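Local coordinates for protein probable 2-phosphosulfolactate phosphatase (PDB 1VR0) that probably catalyses the hydrolysis of (2R)-O-phospho-3-sulfolactate to (2R)-3-sulfolactate and phosphate, with magnesium as cofactor, at residues I19-I24 with T118-G123; K32-I37 with V153-G158. One frame throughout, in Å; residues are numbered along the deposited sequence.

In the fold
Contact 2 is core and contact 1 surface, their centres only about 8 Å apart. In contact 2 the neighbouring parallel strands 33-37 and 152-156, in the middle of the larger, mixed sheet, are joined by regular backbone hydrogen bonds and buried aliphatic side chains, and the second strand runs on to a magnesium ligand. Contact 1 sets the loop after strand 13-18 against helix 117-123; no hydrogen bond crosses it, and an ion pair and small apolar contacts do the work. The two meet where Ala21 N lies 3.0 Å from Ala157 O, a probable hydrogen bond, and where Ala120 CB packs 3.7 Å from Val36 CG1, placing the helix over one face of the sheet.

Contact 1 (I19-I24 with T118-G123); sequences ISADDI and TRAIKG
Asp22 and Arg119 form the charged part of this contact, a salt bridge of 2.6 Å between OD1 and NH2. It is one-pronged: Asp22 OD2 stays 3.4 Å from the same NH2, and the carboxylate and guanidinium planes are turned 44° apart, which excludes a flat, two-bond pairing. A bend in the arginine chain (chi3 34°) brings the guanidinium edge to the acid, while the methyl of Ala21 lies over one face of the group, 3.7 Å from Arg119 NH2 and offset toward its rim.

The loop segment follows strand 13-18 and holds itself in an ST turn: Ser20 OG accepts from Asp22 N at 3.0 Å and donates to Asp23 OD2, meeting that oxygen from above the carboxylate plane. The turn sits near the subunit interface, where Asp22 O accepts a hydrogen bond from Lys25 NZ of the second subunit.

Apolar contacts occupy the rest. Ala21 CB points at the helix and comes within 4.3 Å of Ala120 CB, with the two backbones at their nearest here. Ile24, its CG1 anti to the carbonyl carbon (chi1 -67°), lays CD1 against the side-chain-free Gly123, 4.0 Å from its CA, and its CG2 lies 3.5 Å from Gly123 O.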
ATOM      1  N   ILE A  19       4.462  -2.139  -1.686  1.00 39.06           N
ATOM      2  CA  ILE A  19       4.285  -2.269  -0.258  1.00 39.22           C
ATOM      3  C   ILE A  19       4.708  -3.627   0.346  1.00 39.52           C
ATOM      4  O   ILE A  19       4.766  -3.729   1.573  1.00 39.56           O
ATOM      5  CB  ILE A  19       2.828  -1.994   0.143  1.00 39.68           C
ATOM      6  CG1 ILE A  19       1.876  -2.994  -0.543  1.00 39.64           C
ATOM      7  CG2 ILE A  19       2.449  -0.565  -0.214  1.00 39.49           C
ATOM      8  CD1 ILE A  19       0.564  -3.215   0.244  1.00 39.24           C
ATOM      9  N   SER A  20       4.990  -4.642  -0.477  1.00 39.06           N
ATOM     10  CA  SER A  20       5.389  -5.934   0.060  1.00 39.24           C
ATOM     11  C   SER A  20       5.877  -6.865  -1.033  1.00 39.78           C
ATOM     12  O   SER A  20       5.510  -6.705  -2.186  1.00 39.43           O
ATOM     13  CB  SER A  20       4.215  -6.610   0.792  1.00 39.41           C
ATOM     14  OG  SER A  20       3.628  -7.655   0.018  1.00 37.59           O
ATOM     15  N   ALA A  21       6.661  -7.866  -0.639  1.00 40.39           N
ATOM     16  CA  ALA A  21       7.128  -8.921  -1.554  1.00 41.16           C
ATOM     17  C   ALA A  21       5.997  -9.646  -2.307  1.00 41.01           C
ATOM     18  O   ALA A  21       6.199 -10.086  -3.435  1.00 41.30           O
ATOM     19  CB  ALA A  21       7.988  -9.931  -0.784  1.00 40.93           C
ATOM     20  N   ASP A  22       4.826  -9.751  -1.690  1.00 41.13           N
ATOM     21  CA  ASP A  22       3.652 -10.362  -2.322  1.00 41.47           C
ATOM     22  C   ASP A  22       2.846  -9.402  -3.177  1.00 41.19           C
ATOM     23  O   ASP A  22       1.840  -9.797  -3.754  1.00 41.02           O
ATOM     24  CB  ASP A  22       2.729 -10.974  -1.262  1.00 41.65           C
ATOM     25  CG  ASP A  22       3.305 -12.236  -0.643  1.00 44.07           C
ATOM     26  OD1 ASP A  22       3.986 -13.005  -1.336  1.00 50.08           O
ATOM     27  OD2 ASP A  22       3.098 -12.503   0.546  1.00 49.06           O
ATOM     28  N   ASP A  23       3.282  -8.148  -3.272  1.00 41.30           N
ATOM     29  CA  ASP A  23       2.597  -7.162  -4.111  1.00 41.36           C
ATOM     30  C   ASP A  23       3.446  -6.653  -5.278  1.00 41.51           C
ATOM     31  O   ASP A  23       3.066  -5.706  -5.951  1.00 42.06           O
ATOM     32  CB  ASP A  23       2.092  -6.029  -3.245  1.00 40.99           C
ATOM     33  CG  ASP A  23       0.967  -6.477  -2.340  1.00 42.40           C
ATOM     34  OD1 ASP A  23      -0.088  -6.885  -2.913  1.00 44.27           O
ATOM     35  OD2 ASP A  23       1.152  -6.474  -1.081  1.00 41.30           O
ATOM     36  N   ILE A  24       4.553  -7.321  -5.574  1.00 41.44           N
ATOM     37  CA  ILE A  24       5.351  -6.952  -6.719  1.00 41.63           C
ATOM     38  C   ILE A  24       4.653  -7.382  -8.007  1.00 42.29           C
ATOM     39  O   ILE A  24       4.186  -8.499  -8.120  1.00 43.05           O
ATOM     40  CB  ILE A  24       6.686  -7.631  -6.684  1.00 41.03           C
ATOM     41  CG1 ILE A  24       7.505  -7.123  -5.531  1.00 40.36           C
ATOM     42  CG2 ILE A  24       7.454  -7.380  -7.952  1.00 42.38           C
ATOM     43  CD1 ILE A  24       8.708  -7.941  -5.287  1.00 39.51           C
ATOM     44  N   THR A 118      14.903 -11.569   1.150  1.00 45.28           N
ATOM     45  CA  THR A 118      15.436 -12.374   0.046  1.00 45.55           C
ATOM     46  C   THR A 118      14.404 -12.640  -1.058  1.00 45.76           C
ATOM     47  O   THR A 118      14.765 -12.686  -2.241  1.00 46.26           O
ATOM     48  CB  THR A 118      16.120 -13.711   0.575  1.00 45.96           C
ATOM     49  OG1 THR A 118      15.183 -14.605   1.233  1.00 45.67           O
ATOM     50  CG2 THR A 118      17.285 -13.357   1.505  1.00 46.32           C
ATOM     51  N   ARG A 119      13.130 -12.773  -0.664  1.00 45.71           N
ATOM     52  CA  ARG A 119      11.990 -12.882  -1.606  1.00 45.92           C
ATOM     53  C   ARG A 119      11.815 -11.590  -2.465  1.00 44.85           C
ATOM     54  O   ARG A 119      11.600 -11.641  -3.683  1.00 44.70           O
ATOM     55  CB  ARG A 119      10.700 -13.164  -0.812  1.00 45.48           C
ATOM     56  CG  ARG A 119      10.771 -14.451   0.094  1.00 48.65           C
ATOM     57  CD  ARG A 119       9.454 -14.726   0.933  1.00 48.93           C
ATOM     58  NE  ARG A 119       8.236 -14.315   0.207  1.00 50.84           N
ATOM     59  CZ  ARG A 119       7.313 -13.442   0.628  1.00 51.94           C
ATOM     60  NH1 ARG A 119       7.340 -12.851   1.836  1.00 53.53           N
ATOM     61  NH2 ARG A 119       6.307 -13.170  -0.177  1.00 51.99           N
ATOM     62  N   ALA A 120      11.880 -10.440  -1.797  1.00 43.77           N
ATOM     63  CA  ALA A 120      11.764  -9.152  -2.469  1.00 43.60           C
ATOM     64  C   ALA A 120      12.907  -8.938  -3.506  1.00 43.61           C
ATOM     65  O   ALA A 120      12.699  -8.352  -4.590  1.00 42.93           O
ATOM     66  CB  ALA A 120      11.777  -8.028  -1.444  1.00 42.82           C
ATOM     67  N   ILE A 121      14.110  -9.404  -3.157  1.00 43.60           N
ATOM     68  CA  ILE A 121      15.274  -9.241  -4.040  1.00 43.75           C
ATOM     69  C   ILE A 121      15.059 -10.051  -5.325  1.00 43.69           C
ATOM     70  O   ILE A 121      15.039  -9.509  -6.419  1.00 43.82           O
ATOM     71  CB  ILE A 121      16.618  -9.606  -3.317  1.00 43.48           C
ATOM     72  CG1 ILE A 121      16.893  -8.608  -2.199  1.00 43.12           C
ATOM     73  CG2 ILE A 121      17.775  -9.546  -4.291  1.00 43.18           C
ATOM     74  CD1 ILE A 121      17.939  -9.070  -1.157  1.00 43.33           C
ATOM     75  N   LYS A 122      14.813 -11.336  -5.170  1.00 44.02           N
ATOM     76  CA  LYS A 122      14.468 -12.180  -6.304  1.00 44.60           C
ATOM     77  C   LYS A 122      13.282 -11.661  -7.100  1.00 44.26           C
ATOM     78  O   LYS A 122      13.277 -11.769  -8.317  1.00 44.91           O
ATOM     79  CB  LYS A 122      14.187 -13.616  -5.823  1.00 45.54           C
ATOM     80  CG  LYS A 122      15.402 -14.326  -5.165  1.00 46.97           C
ATOM     81  CD  LYS A 122      16.615 -14.381  -6.112  1.00 48.47           C
ATOM     82  CE  LYS A 122      17.216 -15.777  -6.237  1.00 49.56           C
ATOM     83  NZ  LYS A 122      17.891 -15.893  -7.573  1.00 49.47           N
ATOM     84  N   GLY A 123      12.275 -11.110  -6.423  1.00 44.11           N
ATOM     85  CA  GLY A 123      11.074 -10.588  -7.101  1.00 43.96           C
ATOM     86  C   GLY A 123      11.286  -9.360  -7.974  1.00 43.80           C
ATOM     87  O   GLY A 123      10.435  -9.027  -8.784  1.00 43.80           O
TER

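Contact 2 (K32-I37 with V153-G158); sequences KTAVVI and VIVNAG. With MG (magnesium ion), chain D.
Val35 O is met twice from the neighbouring strand: Val155 N donates to it at 2.7 Å, and Ile154 CA lies 3.5 Å from it in a weaker CA-H...O contact. Four more backbone bonds continue the ladder, Val153 N to Thr33 O, Val35 N to Val153 O, Ile37 N to Val155 O and Ala157 N to Ile37 O, all with N-H...O angles above 160°. The donors alternate between the segments, as expected of parallel strands, and the strand axes lie 4.6 Å apart at 24°.

Side chains fall on two faces. On one, Ala34 CB touches Val153 CG1 at 4.1 Å and also reaches Val155 CG2. On the other, Val35 CB meets Ile154 CG1, and Ile37 CD1 closes to 3.5 Å on Ile154 CG2. With CG1 anti to its carbonyl carbon (chi1 -66°), Ile37 extends CD1 obliquely across that isoleucine. Two helices cover this face: 165-181 lies on Ile154 through Ser171 and Ile175, and 138-148 on Val35 through Val141 and Ile145. The buried amide oxygen Asn156 OD1 is satisfied by a hydrogen bond with Ser171 OG.

Past the last ladder bond the chain turns at Gly158, whose carbonyl oxygen binds the magnesium ion at 2.5 Å. Two waters bind the ion too, and Asp38 and Asp167 complete the ligands. Asp38 directly follows strand 33-37, so two metal ligands come from the C-terminal ends of adjacent parallel strands; the ladder, which runs on to Ala157, is consistent with a set spacing between the two chain ends that carry them.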
ATOM      1  N   LYS A  32      13.473  -0.402 -14.425  1.00 39.86           N
ATOM      2  CA  LYS A  32      13.624   0.706 -13.490  1.00 40.13           C
ATOM      3  C   LYS A  32      14.839   0.554 -12.573  1.00 39.43           C
ATOM      4  O   LYS A  32      15.516  -0.449 -12.588  1.00 39.69           O
ATOM      5  CB  LYS A  32      12.345   0.857 -12.653  1.00 40.10           C
ATOM      6  CG  LYS A  32      11.175   1.258 -13.504  1.00 40.50           C
ATOM      7  CD  LYS A  32       9.939   1.454 -12.705  1.00 41.52           C
ATOM      8  CE  LYS A  32       8.846   2.094 -13.554  1.00 42.39           C
ATOM      9  NZ  LYS A  32       7.889   2.757 -12.603  1.00 42.43           N
ATOM     10  N   THR A  33      15.115   1.571 -11.781  1.00 39.04           N
ATOM     11  CA  THR A  33      16.012   1.424 -10.647  1.00 38.81           C
ATOM     12  C   THR A  33      15.133   0.906  -9.509  1.00 38.92           C
ATOM     13  O   THR A  33      14.255   1.624  -9.026  1.00 38.99           O
ATOM     14  CB  THR A  33      16.659   2.776 -10.249  1.00 38.48           C
ATOM     15  OG1 THR A  33      17.495   3.247 -11.303  1.00 38.66           O
ATOM     16  CG2 THR A  33      17.488   2.659  -9.022  1.00 38.38           C
ATOM     17  N   ALA A  34      15.331  -0.345  -9.104  1.00 38.99           N
ATOM     18  CA  ALA A  34      14.589  -0.912  -7.961  1.00 39.04           C
ATOM     19  C   ALA A  34      15.426  -0.843  -6.690  1.00 39.16           C
ATOM     20  O   ALA A  34      16.586  -1.203  -6.690  1.00 39.40           O
ATOM     21  CB  ALA A  34      14.191  -2.338  -8.221  1.00 39.58           C
ATOM     22  N   VAL A  35      14.829  -0.369  -5.608  1.00 39.15           N
ATOM     23  CA  VAL A  35      15.510  -0.296  -4.346  1.00 39.14           C
ATOM     24  C   VAL A  35      14.789  -1.233  -3.382  1.00 39.23           C
ATOM     25  O   VAL A  35      13.635  -1.019  -3.063  1.00 39.83           O
ATOM     26  CB  VAL A  35      15.470   1.123  -3.807  1.00 38.92           C
ATOM     27  CG1 VAL A  35      16.115   1.196  -2.429  1.00 38.91           C
ATOM     28  CG2 VAL A  35      16.145   2.095  -4.796  1.00 39.87           C
ATOM     29  N   VAL A  36      15.455  -2.291  -2.944  1.00 39.34           N
ATOM     30  CA  VAL A  36      14.817  -3.250  -2.066  1.00 39.47           C
ATOM     31  C   VAL A  36      15.092  -2.887  -0.600  1.00 39.87           C
ATOM     32  O   VAL A  36      16.240  -2.620  -0.205  1.00 40.21           O
ATOM     33  CB  VAL A  36      15.263  -4.666  -2.375  1.00 39.17           C
ATOM     34  CG1 VAL A  36      14.604  -5.617  -1.422  1.00 39.62           C
ATOM     35  CG2 VAL A  36      14.917  -5.037  -3.819  1.00 39.40           C
ATOM     36  N   ILE A  37      14.030  -2.883   0.201  1.00 40.32           N
ATOM     37  CA  ILE A  37      14.131  -2.554   1.623  1.00 40.79           C
ATOM     38  C   ILE A  37      13.544  -3.638   2.528  1.00 40.69           C
ATOM     39  O   ILE A  37      12.388  -4.016   2.400  1.00 40.63           O
ATOM     40  CB  ILE A  37      13.495  -1.180   1.888  1.00 41.01           C
ATOM     41  CG1 ILE A  37      14.334  -0.111   1.173  1.00 42.29           C
ATOM     42  CG2 ILE A  37      13.485  -0.844   3.353  1.00 40.45           C
ATOM     43  CD1 ILE A  37      13.625   1.195   1.028  1.00 43.65           C
ATOM     44  N   VAL A 153      11.564   2.477  -8.446  1.00 39.01           N
ATOM     45  CA  VAL A 153      10.541   1.861  -7.637  1.00 39.63           C
ATOM     46  C   VAL A 153      11.200   1.379  -6.353  1.00 39.68           C
ATOM     47  O   VAL A 153      12.223   0.719  -6.368  1.00 39.87           O
ATOM     48  CB  VAL A 153       9.765   0.745  -8.376  1.00 39.76           C
ATOM     49  CG1 VAL A 153      10.682  -0.326  -8.873  1.00 41.11           C
ATOM     50  CG2 VAL A 153       8.749   0.120  -7.453  1.00 41.34           C
ATOM     51  N   ILE A 154      10.611   1.743  -5.224  1.00 40.20           N
ATOM     52  CA  ILE A 154      11.100   1.310  -3.918  1.00 40.02           C
ATOM     53  C   ILE A 154      10.289   0.123  -3.476  1.00 39.48           C
ATOM     54  O   ILE A 154       9.087   0.216  -3.252  1.00 39.67           O
ATOM     55  CB  ILE A 154      11.053   2.470  -2.949  1.00 40.25           C
ATOM     56  CG1 ILE A 154      12.087   3.488  -3.414  1.00 42.58           C
ATOM     57  CG2 ILE A 154      11.443   2.027  -1.559  1.00 41.31           C
ATOM     58  CD1 ILE A 154      11.928   4.779  -2.737  1.00 46.38           C
ATOM     59  N   VAL A 155      10.952  -1.022  -3.419  1.00 39.59           N
ATOM     60  CA  VAL A 155      10.279  -2.298  -3.189  1.00 39.27           C
ATOM     61  C   VAL A 155      10.414  -2.645  -1.715  1.00 39.46           C
ATOM     62  O   VAL A 155      11.469  -3.071  -1.288  1.00 39.40           O
ATOM     63  CB  VAL A 155      10.885  -3.413  -4.059  1.00 38.69           C
ATOM     64  CG1 VAL A 155      10.124  -4.727  -3.893  1.00 38.36           C
ATOM     65  CG2 VAL A 155      10.916  -3.000  -5.509  1.00 38.08           C
ATOM     66  N   ASN A 156       9.365  -2.397  -0.938  1.00 39.60           N
ATOM     67  CA  ASN A 156       9.322  -2.826   0.458  1.00 39.91           C
ATOM     68  C   ASN A 156       9.169  -4.340   0.519  1.00 39.88           C
ATOM     69  O   ASN A 156       8.338  -4.894  -0.177  1.00 40.48           O
ATOM     70  CB  ASN A 156       8.123  -2.181   1.171  1.00 40.17           C
ATOM     71  CG  ASN A 156       8.256  -0.676   1.282  1.00 39.61           C
ATOM     72  OD1 ASN A 156       8.900  -0.048   0.458  1.00 42.47           O
ATOM     73  ND2 ASN A 156       7.690  -0.106   2.316  1.00 38.64           N
ATOM     74  N   ALA A 157       9.971  -5.019   1.322  1.00 39.54           N
ATOM     75  CA  ALA A 157       9.777  -6.463   1.504  1.00 39.17           C
ATOM     76  C   ALA A 157       8.507  -6.692   2.324  1.00 39.21           C
ATOM     77  O   ALA A 157       7.775  -7.648   2.095  1.00 38.64           O
ATOM     78  CB  ALA A 157      10.958  -7.087   2.174  1.00 38.39           C
ATOM     79  N   GLY A 158       8.224  -5.771   3.250  1.00 39.61           N
ATOM     80  CA  GLY A 158       7.104  -5.923   4.176  1.00 39.70           C
ATOM     81  C   GLY A 158       7.428  -7.055   5.133  1.00 40.14           C
ATOM     82  O   GLY A 158       8.601  -7.426   5.270  1.00 40.82           O
TER
HETATM   83 MG    MG D 400      10.537  -6.194   6.320  1.00 35.97          MG
HETATM   84  O   HOH W   1      12.027  -4.703   7.737  1.00 26.12           O
HETATM   85  O   HOH W   2       9.381  -6.213   8.511  1.00 45.17           O